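Local coordinates for protein decapping nuclease RAI1 (Scheffersomyces stipitis, PDB 5BTO) that hydrolyses NAD caps from the 5' ends of RNAs, using a divalent metal cation, and binds and stimulates the exoribonuclease RAT1, at residues T113-M118 with F144-D148; D130-V136 with Y360-P366. One frame throughout, in Å; residues are numbered along the deposited sequence.

Overall arrangement
Contacts 1 and 2 lie in one mixed sheet, their centres about 11 Å apart. Contact 2 pairs strands 132-139 and 359-365; contact 1 lies one strand further in, where strand 142-147 meets the end of strand 111-114 and the start of helix 115-123. The two join through Asn135, whose N is 2.7 Å from Asn146 O and whose ND2 is 2.7 Å from Asp148 OD1, and through Leu117 CD2, 3.9 Å from Leu134 CD2. Contact 1 holds the substrate-binding residues Tyr114, Arg115 and Gly116, with the side chain of Tyr114 about 8 Å from that of Glu235; contact 2 lies nearer the sheet's edge, with the side chain of Leu134 about 8 Å from that of Tyr114.

Contact 1. Residues T113-M118 with F144-D148; sequences TYRGLM and FINSD
Thr113 and Leu117 meet Ile145, Asn146 and Ser147 where strand 111-114 gives way to helix 115-123. The close part is small. Thr113 OG1 donates to Ile145 O at 2.8 Å, arriving from above the carbonyl plane, 46° out of it, rather than on a lone pair. With OG1 opposite the main-chain nitrogen (chi1 -169°), the hydroxyl faces strand 142-147 and also lies against Ile145 CB. Beside this bond Leu117 pushes CD1 onto the backbone of the strand: the methyl is 3.4 Å from Asn146 CA and 3.5 Å from Ser147 N, a buried amide with no hydrogen-bonding partner in the model. The other branch of Leu117, CD2, rests more lightly on Ser147 CB.

Packing is looser on both flanks. Met118 folds back through chi1 and chi2, both near -60°, and brings CE to 4.2 Å from Ile145 CG2. On the other flank, Tyr114 CD2 comes no nearer than 4.2 Å to Asn146 OD1, which sits obliquely to the ring. The polar ends here are held elsewhere: Tyr114 OH bonds Asp86 O, and Asn146 ND2 bonds Ser85 O. Tyr114 is the N-cap residue of helix 115-123, and the helix then leads Arg115 and exposed Gly116 away from strand 142-147. These three residues bind substrate; the contact with strand 142-147 lies at the start of the segment that carries them, and Arg115 NH1 bonds Glu235 O, the carbonyl of another substrate-binding residue.

Strand 111-114 runs parallel to both its sheet neighbours, 142-147 and 228-235. Met118 also packs on Met230 and Leu232 of strand 228-235, Tyr114 on Cys89 and Leu90 of helix 87-101, while Leu117 and Ile145 both touch Leu134 of strand 132-139.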
loop_
_atom_site.group_PDB
_atom_site.type_symbol
_atom_site.label_atom_id
_atom_site.label_comp_id
_atom_site.label_asym_id
_atom_site.label_seq_id
_atom_site.Cartn_x
_atom_site.Cartn_y
_atom_site.Cartn_z
ATOM N N THR A 113 24.074 4.526 0.625
ATOM C CA THR A 113 23.871 3.090 0.545
ATOM C C THR A 113 24.513 2.499 -0.697
ATOM O O THR A 113 25.246 3.190 -1.413
ATOM C CB THR A 113 22.355 2.760 0.577
ATOM O OG1 THR A 113 22.150 1.352 0.759
ATOM C CG2 THR A 113 21.673 3.230 -0.698
ATOM N N TYR A 114 24.255 1.217 -0.932
ATOM C CA TYR A 114 24.773 0.514 -2.106
ATOM C C TYR A 114 23.687 0.303 -3.164
ATOM O O TYR A 114 22.528 0.015 -2.857
ATOM C CB TYR A 114 25.352 -0.849 -1.707
ATOM C CG TYR A 114 26.784 -0.810 -1.228
ATOM C CD1 TYR A 114 27.839 -0.799 -2.132
ATOM C CD2 TYR A 114 27.086 -0.803 0.123
ATOM C CE1 TYR A 114 29.148 -0.756 -1.700
ATOM C CE2 TYR A 114 28.402 -0.762 0.565
ATOM C CZ TYR A 114 29.428 -0.744 -0.352
ATOM O OH TYR A 114 30.743 -0.702 0.072
ATOM N N ARG A 115 24.093 0.384 -4.429
ATOM C CA ARG A 115 23.185 0.205 -5.552
ATOM C C ARG A 115 22.439 -1.112 -5.502
ATOM O O ARG A 115 21.261 -1.161 -5.823
ATOM C CB ARG A 115 23.958 0.266 -6.880
ATOM C CG ARG A 115 23.193 -0.346 -8.059
ATOM C CD ARG A 115 24.076 -0.665 -9.261
ATOM N NE ARG A 115 24.936 -1.831 -9.075
ATOM C CZ ARG A 115 26.141 -1.952 -9.624
ATOM N NH1 ARG A 115 26.627 -0.975 -10.381
ATOM N NH2 ARG A 115 26.865 -3.043 -9.413
ATOM N N GLY A 116 23.136 -2.182 -5.122
ATOM C CA GLY A 116 22.538 -3.505 -5.135
ATOM C C GLY A 116 21.359 -3.593 -4.180
ATOM O O GLY A 116 20.387 -4.297 -4.445
ATOM N N LEU A 117 21.439 -2.869 -3.072
ATOM C CA LEU A 117 20.362 -2.915 -2.092
ATOM C C LEU A 117 19.141 -2.174 -2.632
ATOM O O LEU A 117 18.001 -2.591 -2.412
ATOM C CB LEU A 117 20.815 -2.306 -0.763
ATOM C CG LEU A 117 22.083 -2.942 -0.171
ATOM C CD1 LEU A 117 22.497 -2.244 1.128
ATOM C CD2 LEU A 117 21.894 -4.449 0.045
ATOM N N MET A 118 19.375 -1.072 -3.338
ATOM C CA MET A 118 18.275 -0.309 -3.918
ATOM C C MET A 118 17.653 -1.063 -5.092
ATOM O O MET A 118 16.447 -1.015 -5.303
ATOM C CB MET A 118 18.722 1.099 -4.317
ATOM C CG MET A 118 19.239 1.926 -3.130
ATOM S SD MET A 118 18.008 2.154 -1.811
ATOM C CE MET A 118 18.502 0.889 -0.654
ATOM N N PHE A 144 21.799 5.801 6.773
ATOM C CA PHE A 144 22.770 4.841 6.259
ATOM C C PHE A 144 22.091 3.486 6.158
ATOM O O PHE A 144 21.457 3.035 7.118
ATOM C CB PHE A 144 23.997 4.782 7.184
ATOM C CG PHE A 144 24.749 6.081 7.267
ATOM C CD1 PHE A 144 24.267 7.131 8.039
ATOM C CD2 PHE A 144 25.934 6.252 6.575
ATOM C CE1 PHE A 144 24.949 8.334 8.115
ATOM C CE2 PHE A 144 26.627 7.452 6.645
ATOM C CZ PHE A 144 26.134 8.496 7.408
ATOM N N ILE A 145 22.176 2.857 4.986
ATOM C CA ILE A 145 21.448 1.607 4.742
ATOM C C ILE A 145 22.394 0.522 4.252
ATOM O O ILE A 145 23.118 0.727 3.268
ATOM C CB ILE A 145 20.338 1.812 3.690
ATOM C CG1 ILE A 145 19.387 2.935 4.141
ATOM C CG2 ILE A 145 19.565 0.498 3.438
ATOM C CD1 ILE A 145 18.233 3.204 3.191
ATOM N N ASN A 146 22.404 -0.621 4.934
ATOM C CA ASN A 146 23.169 -1.776 4.463
ATOM C C ASN A 146 22.410 -3.064 4.698
ATOM O O ASN A 146 21.448 -3.094 5.461
ATOM C CB ASN A 146 24.543 -1.882 5.140
ATOM C CG ASN A 146 25.507 -2.790 4.359
ATOM O OD1 ASN A 146 25.282 -3.090 3.182
ATOM N ND2 ASN A 146 26.570 -3.229 5.007
ATOM N N SER A 147 22.848 -4.133 4.049
ATOM C CA SER A 147 22.352 -5.459 4.390
ATOM C C SER A 147 22.869 -5.846 5.771
ATOM O O SER A 147 23.838 -5.266 6.276
ATOM C CB SER A 147 22.830 -6.484 3.362
ATOM O OG SER A 147 24.236 -6.399 3.180
ATOM N N ASP A 148 22.225 -6.832 6.383
ATOM C CA ASP A 148 22.657 -7.304 7.687
ATOM C C ASP A 148 23.611 -8.490 7.557
ATOM O O ASP A 148 23.277 -9.508 6.950
ATOM C CB ASP A 148 21.449 -7.681 8.537
ATOM C CG ASP A 148 21.833 -8.059 9.953
ATOM O OD1 ASP A 148 22.103 -7.151 10.767
ATOM O OD2 ASP A 148 21.857 -9.265 10.256
#

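Contact 2. Residues D130-V136 with Y360-P366; sequences DPVDLNV and YRVSFDP
Val132, Leu134 and Val136 face Phe364, Val362 and Tyr360 in three antiparallel hydrogen-bonded pairs, each closed by two backbone bonds; the axes of the two short strand segments pass 4.6 Å apart, antiparallel at 179°. The CA atoms of the non-hydrogen-bonded pairs, Asp133-Ser363 and Asn135-Arg361, make CA-H...O contacts to carbonyls of the flanking pairs.

Polar side chains occupy the face of these two pairs. Arg361 lies alongside Asn135, pointing the same way, and grips OD1 with two nitrogens, NE and NH2, each at 2.9 Å. OD1 lies in the guanidinium plane, although the amide is turned 36° from it; bends at chi2 and chi3 carry the guanidinium across toward strand 132-136. Asn135 ND2 bonds Asp148 OD1, fixing the amide from its other end. Ser363 OG donates to Asp133 OD1 at 2.9 Å, coming from above the carboxylate plane, while Asp133 OD2 forms a salt bridge with Arg155 of helix 149-166. One water links Asp133 OD1 to Arg361 NH1; another links OD2 to Phe364 O.

Apolar contacts line the opposite face, where Val136 CG2 meets Val362 CG2 at 3.7 Å and Val132 CB meets Phe364 CB at 4.0 Å. At the end of the ladder, Pro366 CG packs on Pro131 CD, 3.9 Å away. Separately, the polar Asp130 O lies at the edge of the Phe364 ring, 3.3 Å from CD2.

This antiparallel ladder, polar on one face and largely apolar on the other, is part of the large mixed sheet of this DXO/Dom3Z-family enzyme, a RAI1-like PD-(D/E)XK nuclease, between strands 142-147 and 370-375.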
loop_
_atom_site.group_PDB
_atom_site.type_symbol
_atom_site.label_atom_id
_atom_site.label_comp_id
_atom_site.label_asym_id
_atom_site.label_seq_id
_atom_site.Cartn_x
_atom_site.Cartn_y
_atom_site.Cartn_z
ATOM N N ASP A 130 11.602 -13.337 -3.286
ATOM C CA ASP A 130 12.933 -13.009 -2.780
ATOM C C ASP A 130 12.837 -12.142 -1.530
ATOM O O ASP A 130 12.247 -11.064 -1.568
ATOM C CB ASP A 130 13.764 -12.265 -3.837
ATOM C CG ASP A 130 14.044 -13.107 -5.074
ATOM O OD1 ASP A 130 13.951 -14.354 -5.002
ATOM O OD2 ASP A 130 14.380 -12.512 -6.125
ATOM N N PRO A 131 13.412 -12.612 -0.416
ATOM C CA PRO A 131 13.411 -11.806 0.811
ATOM C C PRO A 131 14.319 -10.588 0.706
ATOM O O PRO A 131 15.284 -10.587 -0.063
ATOM C CB PRO A 131 13.963 -12.769 1.865
ATOM C CG PRO A 131 14.785 -13.754 1.080
ATOM C CD PRO A 131 14.051 -13.925 -0.221
ATOM N N VAL A 132 13.989 -9.549 1.466
ATOM C CA VAL A 132 14.839 -8.371 1.593
ATOM C C VAL A 132 14.974 -8.042 3.069
ATOM O O VAL A 132 13.984 -8.014 3.803
ATOM C CB VAL A 132 14.254 -7.146 0.861
ATOM C CG1 VAL A 132 15.160 -5.925 1.040
ATOM C CG2 VAL A 132 14.066 -7.441 -0.618
ATOM N N ASP A 133 16.202 -7.812 3.520
ATOM C CA ASP A 133 16.424 -7.361 4.892
ATOM C C ASP A 133 17.513 -6.297 4.921
ATOM O O ASP A 133 18.655 -6.556 4.538
ATOM C CB ASP A 133 16.784 -8.530 5.807
ATOM C CG ASP A 133 15.598 -9.430 6.083
ATOM O OD1 ASP A 133 14.773 -9.088 6.964
ATOM O OD2 ASP A 133 15.483 -10.479 5.418
ATOM N N LEU A 134 17.147 -5.096 5.352
ATOM C CA LEU A 134 18.088 -3.986 5.388
ATOM C C LEU A 134 18.131 -3.342 6.755
ATOM O O LEU A 134 17.104 -3.202 7.417
ATOM C CB LEU A 134 17.703 -2.930 4.360
ATOM C CG LEU A 134 17.503 -3.390 2.913
ATOM C CD1 LEU A 134 16.884 -2.268 2.099
ATOM C CD2 LEU A 134 18.838 -3.842 2.311
ATOM N N ASN A 135 19.329 -2.954 7.183
ATOM C CA ASN A 135 19.485 -2.166 8.401
ATOM C C ASN A 135 19.546 -0.699 8.012
ATOM O O ASN A 135 20.192 -0.344 7.025
ATOM C CB ASN A 135 20.760 -2.550 9.144
ATOM C CG ASN A 135 20.701 -3.941 9.725
ATOM O OD1 ASN A 135 19.632 -4.428 10.089
ATOM N ND2 ASN A 135 21.854 -4.591 9.825
ATOM N N VAL A 136 18.862 0.151 8.771
ATOM C CA VAL A 136 18.829 1.570 8.477
ATOM C C VAL A 136 19.059 2.342 9.754
ATOM O O VAL A 136 18.475 2.033 10.788
ATOM C CB VAL A 136 17.468 2.006 7.903
ATOM C CG1 VAL A 136 17.507 3.474 7.520
ATOM C CG2 VAL A 136 17.071 1.134 6.721
ATOM N N TYR A 360 16.860 0.780 12.690
ATOM C CA TYR A 360 15.667 0.164 12.112
ATOM C C TYR A 360 15.996 -1.011 11.180
ATOM O O TYR A 360 17.097 -1.098 10.615
ATOM C CB TYR A 360 14.831 1.221 11.361
ATOM C CG TYR A 360 14.228 2.261 12.278
ATOM C CD1 TYR A 360 14.958 3.376 12.695
ATOM C CD2 TYR A 360 12.929 2.116 12.754
ATOM C CE1 TYR A 360 14.393 4.318 13.575
ATOM C CE2 TYR A 360 12.370 3.044 13.611
ATOM C CZ TYR A 360 13.098 4.145 14.012
ATOM O OH TYR A 360 12.509 5.047 14.885
ATOM N N ARG A 361 15.034 -1.923 11.056
ATOM C CA ARG A 361 15.105 -3.043 10.125
ATOM C C ARG A 361 13.978 -2.911 9.111
ATOM O O ARG A 361 12.803 -2.852 9.479
ATOM C CB ARG A 361 14.987 -4.374 10.879
ATOM C CG ARG A 361 14.717 -5.603 10.009
ATOM C CD ARG A 361 15.916 -5.950 9.105
ATOM N NE ARG A 361 17.178 -5.976 9.847
ATOM C CZ ARG A 361 17.504 -6.891 10.757
ATOM N NH1 ARG A 361 16.661 -7.869 11.062
ATOM N NH2 ARG A 361 18.675 -6.820 11.379
ATOM N N VAL A 362 14.347 -2.833 7.835
ATOM C CA VAL A 362 13.381 -2.855 6.743
ATOM C C VAL A 362 13.368 -4.277 6.209
ATOM O O VAL A 362 14.418 -4.828 5.880
ATOM C CB VAL A 362 13.778 -1.880 5.606
ATOM C CG1 VAL A 362 12.820 -2.008 4.419
ATOM C CG2 VAL A 362 13.809 -0.453 6.114
ATOM N N SER A 363 12.187 -4.888 6.141
ATOM C CA SER A 363 12.118 -6.288 5.752
ATOM C C SER A 363 10.959 -6.562 4.812
ATOM O O SER A 363 9.833 -6.100 5.031
ATOM C CB SER A 363 11.982 -7.179 6.999
ATOM O OG SER A 363 11.934 -8.550 6.644
ATOM N N PHE A 364 11.237 -7.318 3.761
ATOM C CA PHE A 364 10.172 -7.914 2.977
ATOM C C PHE A 364 10.172 -9.412 3.206
ATOM O O PHE A 364 11.186 -10.084 2.996
ATOM C CB PHE A 364 10.314 -7.615 1.481
ATOM C CG PHE A 364 9.329 -8.380 0.633
ATOM C CD1 PHE A 364 7.989 -8.046 0.648
ATOM C CD2 PHE A 364 9.743 -9.432 -0.169
ATOM C CE1 PHE A 364 7.069 -8.759 -0.117
ATOM C CE2 PHE A 364 8.838 -10.138 -0.938
ATOM C CZ PHE A 364 7.499 -9.804 -0.919
ATOM N N ASP A 365 9.024 -9.922 3.664
ATOM C CA ASP A 365 8.847 -11.339 3.965
ATOM C C ASP A 365 8.001 -12.009 2.883
ATOM O O ASP A 365 6.805 -11.755 2.776
ATOM C CB ASP A 365 8.169 -11.491 5.329
ATOM C CG ASP A 365 7.832 -12.929 5.663
ATOM O OD1 ASP A 365 8.484 -13.849 5.130
ATOM O OD2 ASP A 365 6.912 -13.142 6.473
ATOM N N PRO A 366 8.626 -12.862 2.065
ATOM C CA PRO A 366 7.892 -13.478 0.957
ATOM C C PRO A 366 6.733 -14.370 1.406
ATOM O O PRO A 366 5.732 -14.472 0.693
ATOM C CB PRO A 366 8.957 -14.330 0.264
ATOM C CG PRO A 366 10.247 -13.699 0.620
ATOM C CD PRO A 366 10.069 -13.147 2.005
HETATM O O HOH W 1 12.801 -11.138 5.024
HETATM O O HOH W 2 14.299 -8.992 9.600
#